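Local atomic coordinates of DNA polymerase sliding clamp (Archaeoglobus fulgidus, PDB entry 1RWZ), a protein that forms a ring-shaped homotrimer around DNA and probably acts as a moving platform that tethers the polymerase and other proteins during replication. Residues A[19-33]-A[59-72]. Numbering follows the deposited sequence.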
# COMPACT_ATOMS: atom_id res chain seq x y z
N VAL A 19 -9.81 11.10 18.16
CA VAL A 19 -10.87 10.25 17.62
C VAL A 19 -10.62 8.78 17.91
O VAL A 19 -11.53 7.95 17.81
CB VAL A 19 -11.05 10.48 16.08
CG1 VAL A 19 -9.94 9.80 15.31
CG2 VAL A 19 -12.42 9.98 15.64
N ALA A 20 -9.39 8.44 18.27
CA ALA A 20 -9.06 7.06 18.59
C ALA A 20 -9.90 6.61 19.79
O ALA A 20 -10.22 5.43 19.93
CB ALA A 20 -7.57 6.94 18.92
N LEU A 21 -10.26 7.56 20.65
CA LEU A 21 -11.05 7.25 21.84
C LEU A 21 -12.50 7.74 21.82
O LEU A 21 -13.38 7.04 22.31
CB LEU A 21 -10.37 7.82 23.10
CG LEU A 21 -8.98 7.30 23.46
CD1 LEU A 21 -8.59 7.84 24.83
CD2 LEU A 21 -8.96 5.77 23.47
N VAL A 22 -12.74 8.92 21.26
CA VAL A 22 -14.10 9.48 21.23
C VAL A 22 -14.50 10.07 19.88
O VAL A 22 -13.64 10.42 19.07
CB VAL A 22 -14.27 10.58 22.31
CG1 VAL A 22 -14.08 9.98 23.71
CG2 VAL A 22 -13.28 11.71 22.08
N SER A 23 -15.80 10.18 19.65
CA SER A 23 -16.31 10.72 18.39
C SER A 23 -16.68 12.19 18.49
O SER A 23 -16.92 12.85 17.48
CB SER A 23 -17.51 9.90 17.92
OG SER A 23 -18.57 9.99 18.85
N GLU A 24 -16.74 12.70 19.72
CA GLU A 24 -17.05 14.10 19.98
C GLU A 24 -16.13 14.56 21.09
O GLU A 24 -15.73 13.75 21.93
CB GLU A 24 -18.49 14.28 20.47
CG GLU A 24 -19.56 13.58 19.67
CD GLU A 24 -20.93 13.85 20.23
OE1 GLU A 24 -21.11 13.67 21.46
OE2 GLU A 24 -21.83 14.24 19.46
N ALA A 25 -15.80 15.84 21.11
CA ALA A 25 -14.91 16.34 22.15
C ALA A 25 -14.98 17.85 22.32
O ALA A 25 -15.33 18.58 21.38
CB ALA A 25 -13.48 15.92 21.85
N ARG A 26 -14.65 18.31 23.52
CA ARG A 26 -14.63 19.74 23.80
C ARG A 26 -13.21 20.20 23.50
O ARG A 26 -12.25 19.60 23.97
CB ARG A 26 -14.91 20.03 25.27
CG ARG A 26 -16.35 19.84 25.73
CD ARG A 26 -16.54 20.50 27.10
NE ARG A 26 -17.81 20.16 27.72
CZ ARG A 26 -18.17 18.93 28.05
NH1 ARG A 26 -17.35 17.92 27.81
NH2 ARG A 26 -19.35 18.71 28.62
N ILE A 27 -13.09 21.26 22.71
CA ILE A 27 -11.78 21.81 22.37
C ILE A 27 -11.68 23.19 23.00
O ILE A 27 -12.50 24.06 22.72
CB ILE A 27 -11.59 21.95 20.85
CG1 ILE A 27 -11.83 20.61 20.16
CG2 ILE A 27 -10.19 22.48 20.55
CD1 ILE A 27 -10.97 19.49 20.66
N HIS A 28 -10.68 23.38 23.85
CA HIS A 28 -10.49 24.65 24.53
C HIS A 28 -9.39 25.47 23.88
O HIS A 28 -8.27 24.99 23.70
CB HIS A 28 -10.09 24.41 25.99
CG HIS A 28 -11.05 23.55 26.75
ND1 HIS A 28 -12.20 24.04 27.33
CD2 HIS A 28 -11.04 22.22 27.01
CE1 HIS A 28 -12.86 23.06 27.92
NE2 HIS A 28 -12.18 21.94 27.73
N PHE A 29 -9.72 26.70 23.51
CA PHE A 29 -8.73 27.60 22.95
C PHE A 29 -8.40 28.54 24.09
O PHE A 29 -9.15 29.48 24.39
CB PHE A 29 -9.29 28.37 21.75
CG PHE A 29 -9.39 27.54 20.51
CD1 PHE A 29 -10.49 26.72 20.28
CD2 PHE A 29 -8.36 27.55 19.57
CE1 PHE A 29 -10.56 25.92 19.15
CE2 PHE A 29 -8.42 26.75 18.43
CZ PHE A 29 -9.52 25.93 18.22
N LEU A 30 -7.28 28.26 24.75
CA LEU A 30 -6.83 29.05 25.89
C LEU A 30 -5.75 30.04 25.49
O LEU A 30 -5.18 29.94 24.41
CB LEU A 30 -6.29 28.12 26.98
CG LEU A 30 -7.17 26.91 27.33
CD1 LEU A 30 -6.43 26.03 28.32
CD2 LEU A 30 -8.50 27.38 27.90
N GLU A 31 -5.47 31.00 26.37
CA GLU A 31 -4.44 31.99 26.07
C GLU A 31 -3.11 31.30 25.81
O GLU A 31 -2.34 31.72 24.94
CB GLU A 31 -4.30 32.98 27.22
CG GLU A 31 -5.50 33.90 27.39
CD GLU A 31 -5.69 34.85 26.21
OE1 GLU A 31 -6.74 35.55 26.18
OE2 GLU A 31 -4.81 34.92 25.33
N LYS A 32 -2.85 30.22 26.54
CA LYS A 32 -1.60 29.48 26.41
C LYS A 32 -1.56 28.49 25.24
O LYS A 32 -0.49 27.99 24.88
CB LYS A 32 -1.31 28.73 27.71
CG LYS A 32 -2.22 27.53 27.98
CD LYS A 32 -2.73 27.50 29.42
CE LYS A 32 -4.03 28.30 29.60
NZ LYS A 32 -3.91 29.75 29.24
N GLY A 33 -2.72 28.21 24.65
CA GLY A 33 -2.77 27.29 23.53
C GLY A 33 -4.02 26.42 23.52
O GLY A 33 -4.97 26.67 24.26
N TYR A 59 -1.75 32.32 16.08
CA TYR A 59 -2.67 31.96 17.15
C TYR A 59 -3.31 33.24 17.67
O TYR A 59 -2.77 33.91 18.55
CB TYR A 59 -1.94 31.24 18.29
CG TYR A 59 -2.86 30.60 19.31
CD1 TYR A 59 -3.47 29.37 19.05
CD2 TYR A 59 -3.15 31.24 20.52
CE1 TYR A 59 -4.35 28.80 19.97
CE2 TYR A 59 -4.03 30.67 21.44
CZ TYR A 59 -4.63 29.45 21.16
OH TYR A 59 -5.51 28.89 22.06
N ASN A 60 -4.47 33.59 17.11
CA ASN A 60 -5.18 34.81 17.50
C ASN A 60 -6.56 34.53 18.06
O ASN A 60 -7.46 34.13 17.32
CB ASN A 60 -5.33 35.75 16.31
CG ASN A 60 -4.01 36.21 15.74
OD1 ASN A 60 -3.07 36.50 16.49
ND2 ASN A 60 -3.92 36.28 14.42
N ILE A 61 -6.72 34.73 19.36
CA ILE A 61 -8.02 34.53 19.99
C ILE A 61 -8.38 35.78 20.78
O ILE A 61 -7.50 36.48 21.27
CB ILE A 61 -8.02 33.33 20.97
CG1 ILE A 61 -7.08 33.60 22.14
CG2 ILE A 61 -7.61 32.06 20.24
CD1 ILE A 61 -7.21 32.60 23.27
N ASP A 62 -9.67 36.07 20.88
CA ASP A 62 -10.12 37.22 21.64
C ASP A 62 -10.16 36.77 23.09
O ASP A 62 -9.26 37.08 23.87
CB ASP A 62 -11.50 37.66 21.16
CG ASP A 62 -11.44 38.40 19.83
OD1 ASP A 62 -12.49 38.49 19.15
OD2 ASP A 62 -10.35 38.90 19.48
N GLU A 63 -11.20 36.03 23.45
CA GLU A 63 -11.31 35.51 24.81
C GLU A 63 -11.13 34.00 24.73
O GLU A 63 -11.25 33.42 23.65
CB GLU A 63 -12.69 35.84 25.40
CG GLU A 63 -13.86 35.09 24.76
CD GLU A 63 -14.25 35.64 23.40
OE1 GLU A 63 -15.13 35.04 22.75
OE2 GLU A 63 -13.68 36.67 22.98
N GLU A 64 -10.82 33.37 25.86
CA GLU A 64 -10.65 31.92 25.86
C GLU A 64 -12.02 31.34 25.54
O GLU A 64 -13.03 31.77 26.10
CB GLU A 64 -10.17 31.44 27.23
CG GLU A 64 -8.84 32.04 27.66
CD GLU A 64 -8.23 31.31 28.83
OE1 GLU A 64 -8.97 30.98 29.78
OE2 GLU A 64 -7.00 31.08 28.82
N LYS A 65 -12.05 30.37 24.63
CA LYS A 65 -13.32 29.78 24.23
C LYS A 65 -13.28 28.27 24.13
O LYS A 65 -12.26 27.68 23.78
CB LYS A 65 -13.76 30.36 22.89
CG LYS A 65 -15.10 29.85 22.39
CD LYS A 65 -15.34 30.24 20.94
CE LYS A 65 -15.38 31.75 20.77
NZ LYS A 65 -15.53 32.14 19.33
N THR A 66 -14.41 27.65 24.45
CA THR A 66 -14.55 26.20 24.38
C THR A 66 -15.59 25.89 23.31
O THR A 66 -16.67 26.48 23.30
CB THR A 66 -15.04 25.61 25.71
OG1 THR A 66 -14.10 25.94 26.75
CG2 THR A 66 -15.17 24.10 25.60
N ILE A 67 -15.26 24.98 22.40
CA ILE A 67 -16.20 24.59 21.36
C ILE A 67 -16.40 23.08 21.39
O ILE A 67 -15.55 22.34 21.88
CB ILE A 67 -15.71 25.00 19.94
CG1 ILE A 67 -14.34 24.37 19.65
CG2 ILE A 67 -15.64 26.52 19.84
CD1 ILE A 67 -13.86 24.57 18.22
N GLY A 68 -17.55 22.63 20.89
CA GLY A 68 -17.85 21.21 20.84
C GLY A 68 -17.64 20.77 19.40
O GLY A 68 -18.21 21.36 18.49
N VAL A 69 -16.84 19.73 19.20
CA VAL A 69 -16.54 19.28 17.85
C VAL A 69 -16.83 17.82 17.56
O VAL A 69 -16.56 16.93 18.38
CB VAL A 69 -15.05 19.55 17.51
CG1 VAL A 69 -14.76 19.21 16.07
CG2 VAL A 69 -14.72 21.00 17.79
N ASP A 70 -17.39 17.56 16.38
CA ASP A 70 -17.67 16.21 15.93
C ASP A 70 -16.32 15.73 15.40
O ASP A 70 -15.92 16.09 14.29
CB ASP A 70 -18.69 16.21 14.79
CG ASP A 70 -19.05 14.82 14.32
OD1 ASP A 70 -18.17 13.93 14.31
OD2 ASP A 70 -20.23 14.60 13.94
N MET A 71 -15.62 14.92 16.19
CA MET A 71 -14.31 14.44 15.80
C MET A 71 -14.31 13.48 14.61
O MET A 71 -13.33 13.44 13.86
CB MET A 71 -13.61 13.80 16.99
CG MET A 71 -13.38 14.77 18.15
SD MET A 71 -12.54 16.29 17.64
CE MET A 71 -10.91 15.67 17.33
N ASP A 72 -15.37 12.71 14.42
CA ASP A 72 -15.41 11.80 13.28
C ASP A 72 -15.37 12.62 11.99
O ASP A 72 -14.67 12.27 11.04
CB ASP A 72 -16.67 10.93 13.29
CG ASP A 72 -16.68 9.92 14.41
OD1 ASP A 72 -15.62 9.34 14.72
OD2 ASP A 72 -17.77 9.68 14.97
O HOH W 1 -14.48 7.87 17.28
O HOH W 2 -6.63 37.14 24.10
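Ala25, Ile27 and Phe29 exchange paired backbone hydrogen bonds with Val69, Ile67 and Lys65 where strands 24-30 and 65-70 run antiparallel, in the N-terminal domain's part of the long sheet that runs through both domains of this PCNA subunit. The bond from Phe29 N to Lys65 O is almost straight (176°).

Ala25, Ile27, Phe29, Ile67 and Val69 make the apolar face, which looks toward helix 8-19 and strand 2-7. Ile67 sends CD1 to the edge of the Phe29 ring, 3.7 Å from CE1, Ile27 CG1 meets Val69 CG2, and Met71 lays CG against Ala25 CB, with Ile18 of helix 8-19 touching both residues. On the other face His28 and Thr66 lie side by side; His28 ND1 and Thr66 OG1 are hydrogen-bonded at 2.7 Å, with OG1 at the imidazole edge near its plane, while His28 NE2 bonds Glu119.

Polar side chains tie the turn Leu30-Gly33 to the second segment. Glu64, its chain extended beyond CG (chi2 -166°), accepts a hydrogen bond from Glu31 N on the anti side of OE2 (2.9 Å) and forms a weak salt bridge with Lys32. Leu30 O takes two donors, Gly33 N within the turn and Tyr59 OH, whose 2.6 Å bond lies in the carbonyl plane on a lone pair.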